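Local coordinates for protein salicylaldehyde dehydrogenase NahF (Pseudomonas putida, PDB 4JZ6) that probably catalyses the NAD+-dependent oxidation of salicylaldehyde to salicylate, a step of naphthalene degradation, at residues N26-S31 / C204-G209; K408-A413 / I433-R438. One frame throughout, in Å; residues are numbered along the deposited sequence.

Interaction 1: N26-S31 / C204-G209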
loop_
_atom_site.group_PDB
_atom_site.type_symbol
_atom_site.label_atom_id
_atom_site.label_comp_id
_atom_site.label_asym_id
_atom_site.label_seq_id
_atom_site.Cartn_x
_atom_site.Cartn_y
_atom_site.Cartn_z
ATOM N N ASN A 26 -4.564 26.825 14.123
ATOM C CA ASN A 26 -5.704 27.733 14.197
ATOM C C ASN A 26 -5.300 29.190 14.000
ATOM O O ASN A 26 -5.962 30.104 14.502
ATOM C CB ASN A 26 -6.474 27.551 15.512
ATOM C CG ASN A 26 -7.508 26.438 15.436
ATOM O OD1 ASN A 26 -7.623 25.742 14.423
ATOM N ND2 ASN A 26 -8.263 26.262 16.515
ATOM N N ALA A 27 -4.209 29.401 13.268
ATOM C CA ALA A 27 -3.721 30.750 13.003
ATOM C C ALA A 27 -3.393 30.950 11.529
ATOM O O ALA A 27 -2.658 30.160 10.933
ATOM C CB ALA A 27 -2.502 31.056 13.862
ATOM N N TRP A 28 -3.945 32.007 10.941
ATOM C CA TRP A 28 -3.590 32.381 9.580
ATOM C C TRP A 28 -2.376 33.302 9.608
ATOM O O TRP A 28 -2.387 34.338 10.274
ATOM C CB TRP A 28 -4.771 33.039 8.880
ATOM C CG TRP A 28 -5.886 32.082 8.578
ATOM C CD1 TRP A 28 -7.019 31.879 9.316
ATOM C CD2 TRP A 28 -5.975 31.198 7.455
ATOM N NE1 TRP A 28 -7.808 30.921 8.720
ATOM C CE2 TRP A 28 -7.191 30.491 7.576
ATOM C CE3 TRP A 28 -5.150 30.938 6.360
ATOM C CZ2 TRP A 28 -7.593 29.537 6.644
ATOM C CZ3 TRP A 28 -5.552 29.989 5.437
ATOM C CH2 TRP A 28 -6.763 29.303 5.584
ATOM N N ILE A 29 -1.324 32.910 8.893
ATOM C CA ILE A 29 -0.022 33.563 9.007
ATOM C C ILE A 29 0.692 33.706 7.668
ATOM O O ILE A 29 0.388 32.996 6.709
ATOM C CB ILE A 29 0.918 32.762 9.928
ATOM C CG1 ILE A 29 0.999 31.313 9.456
ATOM C CG2 ILE A 29 0.444 32.810 11.364
ATOM C CD1 ILE A 29 1.961 30.474 10.246
ATOM N N ASP A 30 1.654 34.622 7.616
ATOM C CA ASP A 30 2.522 34.765 6.454
ATOM C C ASP A 30 3.579 33.668 6.496
ATOM O O ASP A 30 3.732 32.991 7.512
ATOM C CB ASP A 30 3.205 36.132 6.466
ATOM C CG ASP A 30 2.219 37.280 6.466
ATOM O OD1 ASP A 30 1.211 37.201 5.731
ATOM O OD2 ASP A 30 2.454 38.260 7.204
ATOM N N SER A 31 4.307 33.491 5.397
ATOM C CA SER A 31 5.384 32.507 5.365
ATOM C C SER A 31 6.591 33.049 6.114
ATOM O O SER A 31 6.687 34.250 6.359
ATOM C CB SER A 31 5.769 32.167 3.929
ATOM O OG SER A 31 6.379 33.279 3.297
ATOM N N CYS A 204 -13.376 26.628 6.186
ATOM C CA CYS A 204 -14.585 25.906 6.540
ATOM C C CYS A 204 -14.327 24.944 7.691
ATOM O O CYS A 204 -15.079 24.910 8.666
ATOM C CB CYS A 204 -15.122 25.155 5.330
ATOM S SG CYS A 204 -15.922 26.235 4.146
ATOM N N VAL A 205 -13.248 24.177 7.578
ATOM C CA VAL A 205 -12.864 23.253 8.634
ATOM C C VAL A 205 -12.608 23.996 9.948
ATOM O O VAL A 205 -12.994 23.520 11.022
ATOM C CB VAL A 205 -11.641 22.420 8.220
ATOM C CG1 VAL A 205 -11.224 21.482 9.331
ATOM C CG2 VAL A 205 -11.970 21.636 6.971
ATOM N N GLN A 206 -11.977 25.166 9.857
ATOM C CA GLN A 206 -11.724 25.982 11.040
ATOM C C GLN A 206 -13.026 26.389 11.723
ATOM O O GLN A 206 -13.151 26.285 12.943
ATOM C CB GLN A 206 -10.906 27.233 10.698
ATOM C CG GLN A 206 -10.603 28.109 11.917
ATOM C CD GLN A 206 -9.983 29.457 11.560
ATOM O OE1 GLN A 206 -9.984 29.869 10.397
ATOM N NE2 GLN A 206 -9.454 30.154 12.567
ATOM N N GLU A 207 -13.995 26.831 10.928
ATOM C CA GLU A 207 -15.263 27.324 11.462
ATOM C C GLU A 207 -16.191 26.219 11.969
ATOM O O GLU A 207 -17.170 26.499 12.665
ATOM C CB GLU A 207 -15.984 28.191 10.427
ATOM C CG GLU A 207 -15.146 29.359 9.952
ATOM C CD GLU A 207 -15.898 30.295 9.036
ATOM O OE1 GLU A 207 -17.045 29.969 8.669
ATOM O OE2 GLU A 207 -15.345 31.361 8.685
ATOM N N ALA A 208 -15.896 24.971 11.615
ATOM C CA ALA A 208 -16.644 23.842 12.159
ATOM C C ALA A 208 -16.172 23.548 13.576
ATOM O O ALA A 208 -16.858 22.868 14.345
ATOM C CB ALA A 208 -16.489 22.624 11.287
ATOM N N GLY A 209 -14.991 24.056 13.913
ATOM C CA GLY A 209 -14.500 23.981 15.274
ATOM C C GLY A 209 -13.466 22.907 15.543
ATOM O O GLY A 209 -13.305 22.475 16.687
#
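Trp28 brings the pyrrole edge of its indole up to the amide end of Gln206, and the two side chains meet at a slant, with ring and amide planes 50° apart. The indole NE1 donates to Gln206 OE1 at 2.9 Å, with an N-H...O angle of 157°. The oxygen lies in the ring plane, where the N-H points. The donor, by contrast, stands above the amide plane, so the bond is well aimed from the indole but not directed along a lone pair of the oxygen. Gln206 reaches across because CG is anti to the backbone N (chi1 -179°) and the chain stays extended beyond it; glutamine thus supplies both the length and a neutral acceptor.

The bond ties the edge strand 27-29 of the N-terminal sheet, paired antiparallel with strand 18-24, to the last turn of helix 195-208. That helix makes the beta-alpha-beta crossover from strand 186-189 to strand 215-218 in the Rossmann-like NAD-binding domain of the aldehyde dehydrogenase fold. Phe23 meets the Trp28 ring and also touches Gln206, while Tyr217 of strand 215-218 packs against the indole. Asn26, with the left-handed backbone conformation that asparagine tolerates well, leaves its carbonyl O 4.0 Å from Gln206 NE2. Just beyond, the helix closes in a Schellman motif, its positive phi carried by Gly209, whose N bonds to Gln206 O at 3.0 Å.

Interaction 2: K408-A413 / I433-R438. With SO4 (sulfate ion), chain F.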
loop_
_atom_site.group_PDB
_atom_site.type_symbol
_atom_site.label_atom_id
_atom_site.label_comp_id
_atom_site.label_asym_id
_atom_site.label_seq_id
_atom_site.Cartn_x
_atom_site.Cartn_y
_atom_site.Cartn_z
ATOM N N LYS A 408 -12.647 -4.068 -33.983
ATOM C CA LYS A 408 -13.537 -5.105 -34.477
ATOM C C LYS A 408 -13.704 -6.204 -33.440
ATOM O O LYS A 408 -12.808 -7.021 -33.236
ATOM C CB LYS A 408 -13.009 -5.693 -35.790
ATOM C CG LYS A 408 -13.296 -4.826 -37.005
ATOM C CD LYS A 408 -12.140 -4.838 -37.999
ATOM C CE LYS A 408 -12.403 -3.888 -39.167
ATOM N NZ LYS A 408 -11.278 -3.862 -40.149
ATOM N N GLY A 409 -14.849 -6.216 -32.776
ATOM C CA GLY A 409 -15.192 -7.326 -31.914
ATOM C C GLY A 409 -14.934 -7.095 -30.441
ATOM O O GLY A 409 -14.171 -6.209 -30.042
ATOM N N GLU A 410 -15.577 -7.929 -29.631
ATOM C CA GLU A 410 -15.515 -7.841 -28.184
ATOM C C GLU A 410 -14.105 -8.069 -27.657
ATOM O O GLU A 410 -13.650 -7.371 -26.744
ATOM C CB GLU A 410 -16.477 -8.863 -27.592
ATOM C CG GLU A 410 -16.262 -9.181 -26.137
ATOM C CD GLU A 410 -17.204 -10.261 -25.668
ATOM O OE1 GLU A 410 -17.086 -10.699 -24.504
ATOM O OE2 GLU A 410 -18.069 -10.671 -26.474
ATOM N N ALA A 411 -13.413 -9.042 -28.243
ATOM C CA ALA A 411 -12.064 -9.379 -27.803
ATOM C C ALA A 411 -11.094 -8.219 -28.021
ATOM O O ALA A 411 -10.345 -7.857 -27.111
ATOM C CB ALA A 411 -11.572 -10.634 -28.500
ATOM N N GLU A 412 -11.122 -7.636 -29.218
ATOM C CA GLU A 412 -10.217 -6.538 -29.555
ATOM C C GLU A 412 -10.501 -5.310 -28.694
ATOM O O GLU A 412 -9.586 -4.564 -28.343
ATOM C CB GLU A 412 -10.279 -6.189 -31.050
ATOM C CG GLU A 412 -9.261 -5.124 -31.463
ATOM C CD GLU A 412 -9.406 -4.668 -32.907
ATOM O OE1 GLU A 412 -10.424 -5.000 -33.550
ATOM O OE2 GLU A 412 -8.498 -3.966 -33.400
ATOM N N ALA A 413 -11.770 -5.113 -28.344
ATOM C CA ALA A 413 -12.150 -4.024 -27.450
ATOM C C ALA A 413 -11.458 -4.173 -26.097
ATOM O O ALA A 413 -10.860 -3.226 -25.585
ATOM C CB ALA A 413 -13.658 -3.978 -27.273
ATOM N N ILE A 433 -26.304 -6.797 -21.794
ATOM C CA ILE A 433 -25.562 -6.526 -20.578
ATOM C C ILE A 433 -24.658 -7.706 -20.177
ATOM O O ILE A 433 -23.567 -7.504 -19.626
ATOM C CB ILE A 433 -26.501 -6.070 -19.432
ATOM C CG1 ILE A 433 -26.813 -4.575 -19.571
ATOM C CG2 ILE A 433 -25.865 -6.312 -18.070
ATOM C CD1 ILE A 433 -28.184 -4.262 -20.081
ATOM N N ASN A 434 -25.095 -8.927 -20.475
ATOM C CA ASN A 434 -24.258 -10.095 -20.228
ATOM C C ASN A 434 -22.917 -9.911 -20.904
ATOM O O ASN A 434 -21.872 -10.102 -20.283
ATOM C CB ASN A 434 -24.916 -11.381 -20.730
ATOM C CG ASN A 434 -25.879 -11.971 -19.729
ATOM O OD1 ASN A 434 -25.933 -11.540 -18.578
ATOM N ND2 ASN A 434 -26.644 -12.968 -20.158
ATOM N N ARG A 435 -22.951 -9.512 -22.170
ATOM C CA ARG A 435 -21.718 -9.221 -22.883
ATOM C C ARG A 435 -20.960 -8.046 -22.268
ATOM O O ARG A 435 -19.777 -8.168 -21.945
ATOM C CB ARG A 435 -21.973 -8.944 -24.355
ATOM C CG ARG A 435 -20.726 -8.453 -25.050
ATOM C CD ARG A 435 -20.788 -8.695 -26.533
ATOM N NE ARG A 435 -21.394 -7.577 -27.245
ATOM C CZ ARG A 435 -21.439 -7.492 -28.569
ATOM N NH1 ARG A 435 -20.917 -8.457 -29.310
ATOM N NH2 ARG A 435 -21.999 -6.446 -29.155
ATOM N N ALA A 436 -21.639 -6.912 -22.113
ATOM C CA ALA A 436 -21.017 -5.723 -21.539
ATOM C C ALA A 436 -20.303 -6.060 -20.227
ATOM O O ALA A 436 -19.222 -5.542 -19.943
ATOM C CB ALA A 436 -22.055 -4.631 -21.326
ATOM N N LEU A 437 -20.906 -6.960 -19.453
ATOM C CA LEU A 437 -20.324 -7.424 -18.198
ATOM C C LEU A 437 -19.028 -8.209 -18.406
ATOM O O LEU A 437 -18.076 -8.038 -17.642
ATOM C CB LEU A 437 -21.336 -8.266 -17.415
ATOM C CG LEU A 437 -22.338 -7.478 -16.563
ATOM C CD1 LEU A 437 -23.488 -8.361 -16.113
ATOM C CD2 LEU A 437 -21.643 -6.870 -15.364
ATOM N N ARG A 438 -18.997 -9.063 -19.431
ATOM C CA ARG A 438 -17.794 -9.825 -19.773
ATOM C C ARG A 438 -16.605 -8.900 -19.965
ATOM O O ARG A 438 -15.561 -9.068 -19.330
ATOM C CB ARG A 438 -17.991 -10.630 -21.060
ATOM C CG ARG A 438 -18.953 -11.782 -20.964
ATOM C CD ARG A 438 -18.841 -12.629 -22.214
ATOM N NE ARG A 438 -20.144 -12.922 -22.798
ATOM C CZ ARG A 438 -20.551 -12.476 -23.981
ATOM N NH1 ARG A 438 -19.754 -11.723 -24.720
ATOM N NH2 ARG A 438 -21.755 -12.793 -24.430
HETATM S S SO4 F . -15.731 -11.146 -31.207
HETATM O O1 SO4 F . -16.221 -11.794 -29.994
HETATM O O2 SO4 F . -15.580 -12.158 -32.250
HETATM O O3 SO4 F . -16.703 -10.145 -31.653
HETATM O O4 SO4 F . -14.433 -10.529 -30.931
HETATM O O HOH W 1 -18.858 -10.502 -28.947
#
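An anion-holding helix N-terminus and an interhelical salt bridge come together here, on the surface of the catalytic domain of the aldehyde dehydrogenase fold. Helix 410-418 follows strand 401-407, helix 433-442 follows strand 425-429, and both belong to beta-alpha-beta crossovers between parallel strands. Glu410, in the first turn of its helix, sets its carboxylate against Arg438 of the other. A single nitrogen, Arg438 NH1, serves both oxygens: it lies 2.6 Å from Glu410 OE2 and donates to Glu410 OE1 at 2.9 Å, with an N-H...O angle of 155°. The side chains cross at about a right angle, yet carboxylate and guanidinium are nearly coplanar, 18° apart, with OE1 approached on its syn side. Glutamate suits the place: with CG anti to the backbone N (chi1 163°) and the chain extended, it spans the gap between the helices.

Arg435 slides past Glu410 in the opposite direction, Arg435 CD 3.4 Å from Glu410 OE2, and carries its guanidinium to a salt bridge with Asp278. Arg435 NH1 donates to a water at 2.9 Å, which also lies within hydrogen-bonding distance of Glu410 OE2 and of a sulfate, probably from the crystallisation liquor. The backbone N of Ala411 donates to sulfate O4 at 3.2 Å, and that of Glu410 gives a weak bond to sulfate O3. These N-H groups and the helix N-terminus probably draw the anion, against the nearby Glu410 charge. At the N-cap, Gly409 suits its positive phi; its CA lies against sulfate O3, and Asp310 OD2 accepts its N-H. Over the centre of the Arg438 guanidinium lies Arg435 CA, 3.6 Å above the plane.

In the fold
Interactions 1 and 2 lie on opposite sides of the chain's centre, their own centres 51 Å apart and their nearest atoms about 37 Å apart. Interaction 1 bridges the N-terminal sheet and the Rossmann-like domain; interaction 2 lies wholly on the catalytic domain. In the Rossmann-like domain, strand 264-267 ends in Glu267, the predicted active-site residue. In the catalytic domain, Cys301, part of one salicylaldehyde pocket, precedes strand 306-310. Neither contact touches the bound salicylaldehyde. No other chain touches the segments of interaction 1, whereas helix 433-442 also packs on the second subunit, through Ile433 and Leu437 against its Phe494 and Leu489.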